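Local coordinates for tube-forming protein in Mycobacterial Envelpe, TiME (Mycolicibacterium smegmatis, PDB 7CU9) that probably forms a tube across the mycobacterial outer envelope through which proteins may be secreted, at residues Arg97-His100 and Arg101-Arg105. Residues are numbered along the deposited sequence; the frame is centred on the assembly and turned at random.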
loop_
_atom_site.group_PDB
_atom_site.type_symbol
_atom_site.label_atom_id
_atom_site.label_comp_id
_atom_site.label_asym_id
_atom_site.label_seq_id
_atom_site.Cartn_x
_atom_site.Cartn_y
_atom_site.Cartn_z
ATOM N N ARG B 97 -9.564 22.968 21.530
ATOM C CA ARG B 97 -10.443 22.213 22.455
ATOM C C ARG B 97 -10.890 20.921 21.762
ATOM O O ARG B 97 -10.918 19.879 22.428
ATOM C CB ARG B 97 -11.622 23.071 22.917
ATOM C CG ARG B 97 -11.226 24.149 23.913
ATOM C CD ARG B 97 -12.439 24.808 24.533
ATOM N NE ARG B 97 -13.237 25.586 23.594
ATOM C CZ ARG B 97 -13.000 26.847 23.234
ATOM N NH1 ARG B 97 -11.955 27.506 23.702
ATOM N NH2 ARG B 97 -13.822 27.449 22.393
ATOM N N ALA B 98 -11.212 20.973 20.468
ATOM C CA ALA B 98 -11.630 19.775 19.705
ATOM C C ALA B 98 -10.465 18.784 19.640
ATOM O O ALA B 98 -10.691 17.577 19.867
ATOM C CB ALA B 98 -12.123 20.164 18.338
ATOM N N TYR B 99 -9.253 19.269 19.371
ATOM C CA TYR B 99 -8.027 18.435 19.374
ATOM C C TYR B 99 -7.912 17.725 20.729
ATOM O O TYR B 99 -7.641 16.515 20.773
ATOM C CB TYR B 99 -6.793 19.281 19.061
ATOM C CG TYR B 99 -5.509 18.498 19.125
ATOM C CD1 TYR B 99 -5.188 17.595 18.127
ATOM C CD2 TYR B 99 -4.646 18.623 20.199
ATOM C CE1 TYR B 99 -4.026 16.841 18.184
ATOM C CE2 TYR B 99 -3.482 17.879 20.272
ATOM C CZ TYR B 99 -3.169 16.988 19.260
ATOM O OH TYR B 99 -2.018 16.253 19.339
ATOM N N HIS B 100 -8.133 18.454 21.820
ATOM C CA HIS B 100 -7.987 17.900 23.192
ATOM C C HIS B 100 -9.133 16.944 23.528
ATOM O O HIS B 100 -8.911 16.045 24.358
ATOM C CB HIS B 100 -7.750 19.022 24.207
ATOM C CG HIS B 100 -6.311 19.398 24.230
ATOM N ND1 HIS B 100 -5.373 18.646 24.915
ATOM C CD2 HIS B 100 -5.628 20.370 23.594
ATOM C CE1 HIS B 100 -4.179 19.156 24.713
ATOM N NE2 HIS B 100 -4.306 20.220 23.910
ATOM N N ARG B 101 -10.296 17.052 22.888
ATOM C CA ARG B 101 -11.362 16.034 23.086
ATOM C C ARG B 101 -10.902 14.696 22.487
ATOM O O ARG B 101 -11.315 13.652 23.007
ATOM C CB ARG B 101 -12.707 16.533 22.553
ATOM C CG ARG B 101 -13.299 17.633 23.420
ATOM C CD ARG B 101 -14.742 17.936 23.076
ATOM N NE ARG B 101 -14.899 18.592 21.783
ATOM C CZ ARG B 101 -14.833 19.905 21.567
ATOM N NH1 ARG B 101 -14.581 20.747 22.555
ATOM N NH2 ARG B 101 -15.009 20.374 20.344
ATOM N N VAL B 102 -10.060 14.710 21.454
ATOM C CA VAL B 102 -9.432 13.457 20.941
ATOM C C VAL B 102 -8.390 12.975 21.955
ATOM O O VAL B 102 -8.512 11.829 22.437
ATOM C CB VAL B 102 -8.795 13.630 19.552
ATOM C CG1 VAL B 102 -8.095 12.346 19.117
ATOM C CG2 VAL B 102 -9.820 14.058 18.508
ATOM N N VAL B 103 -7.391 13.801 22.259
ATOM C CA VAL B 103 -6.136 13.322 22.916
ATOM C C VAL B 103 -6.326 13.183 24.432
ATOM O O VAL B 103 -5.705 12.264 24.998
ATOM C CB VAL B 103 -4.926 14.200 22.550
ATOM C CG1 VAL B 103 -4.686 14.208 21.053
ATOM C CG2 VAL B 103 -5.036 15.614 23.082
ATOM N N ASP B 104 -7.138 14.019 25.079
ATOM C CA ASP B 104 -7.325 13.945 26.555
ATOM C C ASP B 104 -8.137 12.694 26.905
ATOM O O ASP B 104 -7.852 12.083 27.955
ATOM C CB ASP B 104 -8.009 15.190 27.123
ATOM C CG ASP B 104 -7.228 16.479 26.946
ATOM O OD1 ASP B 104 -6.083 16.424 26.457
ATOM O OD2 ASP B 104 -7.780 17.539 27.302
ATOM N N ARG B 105 -9.105 12.310 26.071
ATOM C CA ARG B 105 -10.134 11.300 26.435
ATOM C C ARG B 105 -9.659 9.887 26.075
ATOM O O ARG B 105 -10.391 8.929 26.399
ATOM C CB ARG B 105 -11.465 11.647 25.770
ATOM C CG ARG B 105 -11.969 13.034 26.134
ATOM C CD ARG B 105 -13.365 13.267 25.609
ATOM N NE ARG B 105 -13.868 14.553 26.054
ATOM C CZ ARG B 105 -15.048 15.058 25.716
ATOM N NH1 ARG B 105 -15.854 14.393 24.907
ATOM N NH2 ARG B 105 -15.410 16.241 26.186
HETATM O O HOH W 1 -15.351 23.703 23.162
#
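Arg101 folds back along helix 92-103 over the turn before it, and its CB, CG and guanidinium each meet that turn. CB rests against Ala98 O and CG against Arg97 O, the latter at 3.4 Å. The first torsion sets CG opposite the carbonyl carbon (chi1 -71°), and a bend at chi3 then lays the guanidinium with one face over Ala98 CA. NH2 lies 3.5 Å from Ala98 CB, where a methyl is small enough to let the flat group settle close. At the tip, NH1 donates to a water that also accepts from Arg97 NE, so one water bridges two like charges, while NH2 is held by Val57 O.

His100, the residue before Arg101, reaches one turn ahead: its ND1 donates to Asp104 OD1 at 2.8 Å. The bond is almost straight (175°). OD1 lies in the imidazole plane, whereas ND1 comes to the syn side of OD1 from somewhat out of the carboxylate plane, the two planes being 52° apart. A carboxylate this close would be expected to favour the protonated imidazolium. A hydrogen bond from Asp104 N to His100 O gives this pair a second link.

Toward the sheet, Val103 CG1 sits over one face of the Tyr99 ring, 4.0 Å from its centroid, a CH-pi contact suited to a branched aliphatic. Tyr99 OH hydrogen-bonds with Gly134 O, and both side chains touch Ala138 of strand 137-144. These are i to i+3 and i+4 contacts of an amphipathic alpha-helix in the PknH-like extracellular domain, with tyrosine and valine packed on the antiparallel sheet and arginine, histidine and aspartate on the more polar side.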